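Local coordinates for protein CyaB (Pseudomonas aeruginosa, PDB 3R5G) that probably makes cyclic AMP from ATP as an adenylyl cyclase, the present chain being the catalytic domain of a longer membrane protein, at residues A[153-158]-A[185-190]; A[114-119]-A[157-162]. One frame throughout, in Å; residues are numbered along the deposited sequence.

Interaction 1: residues A[153-158]-A[185-190]; sequences EILISH and VQIYQV
Strands 154-157 and 185-190 are antiparallel neighbours in the mixed sheet of the class III cyclase catalytic domain. I156 and Y188 form the hydrogen-bonded pair, each backbone N reaching the other's O at 2.9 Å, and V190 N adds a bond to I154 O. Beyond this ladder, one water joins I154 N to V190 O, and a second sits between H158 N and Q186 O, whose direct bond is weak at 3.4 Å.

Side chains close both ends. Q189 NE2 gives a nearly straight bond (173°) to E153 OE2 at 2.6 Å, on the anti lone pair; OE2 itself lies in the amide plane of Q189, though the carboxylate is turned 53° from it. K173 forms a salt bridge with the same oxygen, so OE2 is shared by a neutral amide and an ammonium group, which would probably favour the charged carboxylate. At the far end, H158 ND1 and Y188 OH share a hydrogen bond of 2.8 Å, the two rings rim to rim with centroids 5.8 Å apart. With chi1 at -176°, the imidazole swings out alongside the phenol.

Between them, I156 CG2 packs on V190 CG2 at 3.8 Å, while on the other face of the sheet L155 CD1 meets I187 CD1. Helix 74-100 packs against I154 and V190, helix 137-148 against I187, strand 109-116 flanks 154-157, and strand 170-176 flanks 185-190.

Interaction 2: residues A[114-119]-A[157-162]; sequences INTGYC and SHETYS
S157 OG donates to N115 OD1 at 2.7 Å, arriving in the plane of the amide carbonyl and on one of its lone pairs. N115 CB points away from the helix as a whole, but its OD1 comes back to the serine, while ND2 on the other branch is bonded to E138. The amide is therefore held through both its oxygen and its nitrogen, which fixes its rotation.

The second short polar contact joins two threonines: T116 OG1 and T160 OG1 lie 2.7 Å apart in a hydrogen bond whose direction is open. T116 OG1 is also bonded to T11, so this buried hydroxyl links strand 6-18 to the helix. Both threonines place OG1 anti to their carbonyl carbon (chi1 -58° in each), which brings the two hydroxyls together. A backbone bond, S157 N to I114 O at 3.2 Å, continues the parallel strand pairing up to the serine.

S157 OG, set between its backbone N and carbonyl carbon, also faces the first turn of the helix and accepts a weak, long but well-aligned bond (167°) from T160 N. The same oxygen thus gives its proton to the strand and caps the helix.

Apolar contact is slighter. I114 CG2 touches T160 CG2 at 4.1 Å, the two side chains crossing at about a right angle, and V82 of helix 74-100 packs against both residues. On the exposed side, a different kind of contact has E159 CB and CG resting against the carbonyl oxygen of T116, CG 3.4 Å from T116 O.

Strand 114-116 and helix 158-162 run at 78° to each other. The arrangement is a serine N-cap at a strand-to-helix junction, tied through its capping hydroxyl to the adjacent parallel strand of the cyclase sheet.

How the interactions relate
The two interactions flank one element, strand 154-157 running into helix 158-164, and share S157 and H158. Interaction 1 binds the strand to its antiparallel neighbour; interaction 2 binds the start of the helix to the parallel neighbour on the other edge. L155 O probably accepts from I114 N, continuing the sheet between them. Both are largely buried, with H158 the exposed member of the first and E159 of the second. Their chemistry differs accordingly: 153-158 with 185-190 buries 596 Å², mainly through a backbone ladder and aliphatic packing, with side-chain bonds at its two ends, whereas 114-119 with 157-162 buries 263 Å² and relies on short side-chain hydroxyl and amide bonds. Y161 packs back onto I156 and Y188, joining the two.

Interaction 1: residues A[153-158]-A[185-190]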
loop_
_atom_site.group_PDB
_atom_site.type_symbol
_atom_site.label_atom_id
_atom_site.label_comp_id
_atom_site.label_asym_id
_atom_site.label_seq_id
_atom_site.Cartn_x
_atom_site.Cartn_y
_atom_site.Cartn_z
ATOM N N GLU A 153 -3.687 -3.327 18.555
ATOM C CA GLU A 153 -4.007 -4.774 18.430
ATOM C C GLU A 153 -3.061 -5.384 17.398
ATOM O O GLU A 153 -2.597 -4.691 16.424
ATOM C CB GLU A 153 -5.430 -4.857 17.877
ATOM C CG GLU A 153 -6.066 -6.174 17.830
ATOM C CD GLU A 153 -7.581 -5.990 17.547
ATOM O OE1 GLU A 153 -7.971 -5.481 16.526
ATOM O OE2 GLU A 153 -8.402 -6.394 18.397
ATOM N N ILE A 154 -2.709 -6.638 17.653
ATOM C CA ILE A 154 -2.030 -7.434 16.687
ATOM C C ILE A 154 -3.006 -8.541 16.326
ATOM O O ILE A 154 -3.325 -9.468 17.150
ATOM C CB ILE A 154 -0.796 -8.098 17.314
ATOM C CG1 ILE A 154 0.108 -7.040 17.774
ATOM C CG2 ILE A 154 -0.099 -8.987 16.269
ATOM C CD1 ILE A 154 1.389 -7.544 18.562
ATOM N N LEU A 155 -3.409 -8.529 15.087
ATOM C CA LEU A 155 -4.370 -9.551 14.609
ATOM C C LEU A 155 -3.674 -10.575 13.757
ATOM O O LEU A 155 -2.868 -10.174 12.846
ATOM C CB LEU A 155 -5.496 -8.980 13.739
ATOM C CG LEU A 155 -6.516 -8.108 14.455
ATOM C CD1 LEU A 155 -7.728 -7.852 13.516
ATOM C CD2 LEU A 155 -7.061 -8.896 15.643
ATOM N N ILE A 156 -3.875 -11.874 13.932
ATOM C CA ILE A 156 -3.231 -12.883 13.141
ATOM C C ILE A 156 -4.291 -13.855 12.618
ATOM O O ILE A 156 -5.419 -13.965 13.201
ATOM C CB ILE A 156 -2.225 -13.676 14.029
ATOM C CG1 ILE A 156 -2.859 -14.508 15.180
ATOM C CG2 ILE A 156 -1.219 -12.690 14.586
ATOM C CD1 ILE A 156 -1.897 -15.473 15.889
ATOM N N SER A 157 -3.976 -14.557 11.577
ATOM C CA SER A 157 -4.857 -15.601 11.017
ATOM C C SER A 157 -4.663 -16.894 11.747
ATOM O O SER A 157 -3.790 -17.112 12.598
ATOM C CB SER A 157 -4.519 -15.729 9.548
ATOM O OG SER A 157 -3.204 -16.338 9.476
ATOM N N HIS A 158 -5.566 -17.827 11.450
ATOM C CA HIS A 158 -5.484 -19.145 12.025
ATOM C C HIS A 158 -4.238 -19.936 11.666
ATOM O O HIS A 158 -3.713 -20.625 12.510
ATOM C CB HIS A 158 -6.763 -19.917 11.629
ATOM C CG HIS A 158 -6.823 -21.270 12.254
ATOM N ND1 HIS A 158 -7.149 -21.459 13.589
ATOM C CD2 HIS A 158 -6.494 -22.491 11.768
ATOM C CE1 HIS A 158 -7.057 -22.744 13.889
ATOM N NE2 HIS A 158 -6.681 -23.397 12.796
ATOM N N VAL A 185 -12.547 -15.578 7.449
ATOM C CA VAL A 185 -11.324 -16.015 8.076
ATOM C C VAL A 185 -11.273 -15.737 9.622
ATOM O O VAL A 185 -11.589 -14.641 10.130
ATOM C CB VAL A 185 -9.995 -15.494 7.373
ATOM C CG1 VAL A 185 -10.173 -15.390 5.792
ATOM C CG2 VAL A 185 -9.460 -14.209 8.002
ATOM N N GLN A 186 -10.829 -16.817 10.184
ATOM C CA GLN A 186 -10.670 -16.956 11.629
ATOM C C GLN A 186 -9.539 -16.026 12.019
ATOM O O GLN A 186 -8.461 -16.080 11.399
ATOM C CB GLN A 186 -10.394 -18.368 12.021
ATOM C CG GLN A 186 -10.079 -18.588 13.536
ATOM C CD GLN A 186 -11.212 -18.188 14.414
ATOM O OE1 GLN A 186 -12.336 -18.713 14.244
ATOM N NE2 GLN A 186 -10.982 -17.252 15.354
ATOM N N ILE A 187 -9.754 -15.230 13.035
ATOM C CA ILE A 187 -8.706 -14.239 13.510
ATOM C C ILE A 187 -8.491 -14.334 14.999
ATOM O O ILE A 187 -9.317 -14.844 15.762
ATOM C CB ILE A 187 -8.957 -12.831 13.106
ATOM C CG1 ILE A 187 -10.301 -12.281 13.747
ATOM C CG2 ILE A 187 -8.890 -12.756 11.504
ATOM C CD1 ILE A 187 -10.537 -10.807 13.656
ATOM N N TYR A 188 -7.298 -13.943 15.472
ATOM C CA TYR A 188 -6.960 -13.918 16.899
ATOM C C TYR A 188 -6.178 -12.702 17.271
ATOM O O TYR A 188 -5.521 -12.125 16.353
ATOM C CB TYR A 188 -6.010 -15.124 17.197
ATOM C CG TYR A 188 -6.562 -16.502 16.871
ATOM C CD1 TYR A 188 -6.525 -16.932 15.554
ATOM C CD2 TYR A 188 -7.168 -17.300 17.864
ATOM C CE1 TYR A 188 -7.110 -18.190 15.203
ATOM C CE2 TYR A 188 -7.747 -18.529 17.529
ATOM C CZ TYR A 188 -7.664 -18.943 16.201
ATOM O OH TYR A 188 -8.218 -20.200 15.863
ATOM N N GLN A 189 -6.321 -12.211 18.472
ATOM C CA GLN A 189 -5.529 -11.111 19.024
ATOM C C GLN A 189 -4.342 -11.762 19.719
ATOM O O GLN A 189 -4.460 -12.799 20.375
ATOM C CB GLN A 189 -6.347 -10.343 20.076
ATOM C CG GLN A 189 -7.483 -9.597 19.528
ATOM C CD GLN A 189 -8.439 -9.142 20.636
ATOM O OE1 GLN A 189 -8.734 -9.900 21.567
ATOM N NE2 GLN A 189 -8.976 -7.959 20.452
ATOM N N VAL A 190 -3.148 -11.123 19.613
ATOM C CA VAL A 190 -1.982 -11.568 20.333
ATOM C C VAL A 190 -1.836 -10.753 21.608
ATOM O O VAL A 190 -1.977 -9.509 21.605
ATOM C CB VAL A 190 -0.725 -11.327 19.396
ATOM C CG1 VAL A 190 0.523 -11.610 20.224
ATOM C CG2 VAL A 190 -0.726 -12.302 18.309
HETATM O O HOH W 1 -3.558 -7.751 20.282
HETATM O O HOH W 2 -7.586 -17.402 9.494
#

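Interaction 2: residues A[114-119]-A[157-162]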
loop_
_atom_site.group_PDB
_atom_site.type_symbol
_atom_site.label_atom_id
_atom_site.label_comp_id
_atom_site.label_asym_id
_atom_site.label_seq_id
_atom_site.Cartn_x
_atom_site.Cartn_y
_atom_site.Cartn_z
ATOM N N ILE A 114 -0.930 -10.043 10.689
ATOM C CA ILE A 114 0.122 -11.043 10.391
ATOM C C ILE A 114 -0.588 -12.228 9.827
ATOM O O ILE A 114 -1.584 -12.698 10.435
ATOM C CB ILE A 114 0.934 -11.362 11.656
ATOM C CG1 ILE A 114 1.512 -10.076 12.200
ATOM C CG2 ILE A 114 1.997 -12.395 11.305
ATOM C CD1 ILE A 114 2.269 -10.305 13.575
ATOM N N ASN A 115 -0.061 -12.811 8.747
ATOM C CA ASN A 115 -0.613 -14.026 8.215
ATOM C C ASN A 115 0.519 -14.882 7.754
ATOM O O ASN A 115 1.586 -14.362 7.372
ATOM C CB ASN A 115 -1.532 -13.663 7.018
ATOM C CG ASN A 115 -2.085 -14.892 6.291
ATOM O OD1 ASN A 115 -2.622 -15.813 6.937
ATOM N ND2 ASN A 115 -1.888 -14.948 4.982
ATOM N N THR A 116 0.353 -16.165 7.655
ATOM C CA THR A 116 1.356 -17.121 7.185
ATOM C C THR A 116 0.740 -17.947 6.065
ATOM O O THR A 116 -0.393 -18.351 6.131
ATOM C CB THR A 116 1.677 -18.069 8.302
ATOM O OG1 THR A 116 2.146 -17.350 9.451
ATOM C CG2 THR A 116 2.730 -19.202 7.894
ATOM N N GLY A 117 1.475 -18.109 4.985
ATOM C CA GLY A 117 1.016 -18.968 3.854
ATOM C C GLY A 117 1.981 -18.813 2.695
ATOM O O GLY A 117 3.009 -18.110 2.780
ATOM N N TYR A 118 1.690 -19.592 1.623
ATOM C CA TYR A 118 2.581 -19.548 0.461
ATOM C C TYR A 118 2.445 -18.321 -0.315
ATOM O O TYR A 118 1.350 -17.877 -0.668
ATOM C CB TYR A 118 2.259 -20.811 -0.427
ATOM C CG TYR A 118 2.837 -22.057 0.229
ATOM C CD1 TYR A 118 4.198 -22.463 0.018
ATOM C CD2 TYR A 118 2.079 -22.866 1.045
ATOM C CE1 TYR A 118 4.756 -23.593 0.669
ATOM C CE2 TYR A 118 2.629 -23.996 1.625
ATOM C CZ TYR A 118 3.956 -24.338 1.448
ATOM O OH TYR A 118 4.475 -25.489 2.074
ATOM N N CYS A 119 3.594 -17.701 -0.616
ATOM C CA CYS A 119 3.682 -16.435 -1.326
ATOM C C CYS A 119 4.665 -16.537 -2.475
ATOM O O CYS A 119 5.484 -17.396 -2.439
ATOM C CB CYS A 119 4.232 -15.323 -0.393
ATOM S SG CYS A 119 3.165 -14.977 1.039
ATOM N N SER A 157 -3.976 -14.557 11.577
ATOM C CA SER A 157 -4.857 -15.601 11.017
ATOM C C SER A 157 -4.663 -16.894 11.747
ATOM O O SER A 157 -3.790 -17.112 12.598
ATOM C CB SER A 157 -4.519 -15.729 9.548
ATOM O OG SER A 157 -3.204 -16.338 9.476
ATOM N N HIS A 158 -5.566 -17.827 11.450
ATOM C CA HIS A 158 -5.484 -19.145 12.025
ATOM C C HIS A 158 -4.238 -19.936 11.666
ATOM O O HIS A 158 -3.713 -20.625 12.510
ATOM C CB HIS A 158 -6.763 -19.917 11.629
ATOM C CG HIS A 158 -6.823 -21.270 12.254
ATOM N ND1 HIS A 158 -7.149 -21.459 13.589
ATOM C CD2 HIS A 158 -6.494 -22.491 11.768
ATOM C CE1 HIS A 158 -7.057 -22.744 13.889
ATOM N NE2 HIS A 158 -6.681 -23.397 12.796
ATOM N N GLU A 159 -3.773 -19.807 10.412
ATOM C CA GLU A 159 -2.525 -20.451 10.048
ATOM C C GLU A 159 -1.379 -19.947 10.971
ATOM O O GLU A 159 -0.574 -20.770 11.394
ATOM C CB GLU A 159 -2.211 -20.152 8.566
ATOM C CG GLU A 159 -1.089 -21.064 8.061
ATOM C CD GLU A 159 -1.569 -22.541 7.864
ATOM O OE1 GLU A 159 -2.797 -22.792 7.775
ATOM O OE2 GLU A 159 -0.690 -23.441 7.834
ATOM N N THR A 160 -1.308 -18.635 11.212
ATOM C CA THR A 160 -0.238 -18.165 12.063
ATOM C C THR A 160 -0.449 -18.685 13.465
ATOM O O THR A 160 0.463 -19.069 14.173
ATOM C CB THR A 160 -0.209 -16.640 12.014
ATOM O OG1 THR A 160 -0.022 -16.185 10.667
ATOM C CG2 THR A 160 0.920 -16.075 12.881
ATOM N N TYR A 161 -1.668 -18.523 13.993
ATOM C CA TYR A 161 -1.989 -19.028 15.342
ATOM C C TYR A 161 -1.573 -20.457 15.507
ATOM O O TYR A 161 -0.978 -20.783 16.558
ATOM C CB TYR A 161 -3.537 -18.862 15.572
ATOM C CG TYR A 161 -3.999 -19.649 16.771
ATOM C CD1 TYR A 161 -3.753 -19.170 18.029
ATOM C CD2 TYR A 161 -4.699 -20.885 16.612
ATOM C CE1 TYR A 161 -4.133 -19.940 19.163
ATOM C CE2 TYR A 161 -5.100 -21.606 17.740
ATOM C CZ TYR A 161 -4.830 -21.108 18.976
ATOM O OH TYR A 161 -5.140 -21.834 20.096
ATOM N N SER A 162 -1.878 -21.299 14.512
ATOM C CA SER A 162 -1.522 -22.759 14.571
ATOM C C SER A 162 -0.044 -23.025 14.829
ATOM O O SER A 162 0.301 -23.988 15.496
ATOM C CB SER A 162 -1.924 -23.493 13.289
ATOM O OG SER A 162 -3.347 -23.424 13.303
#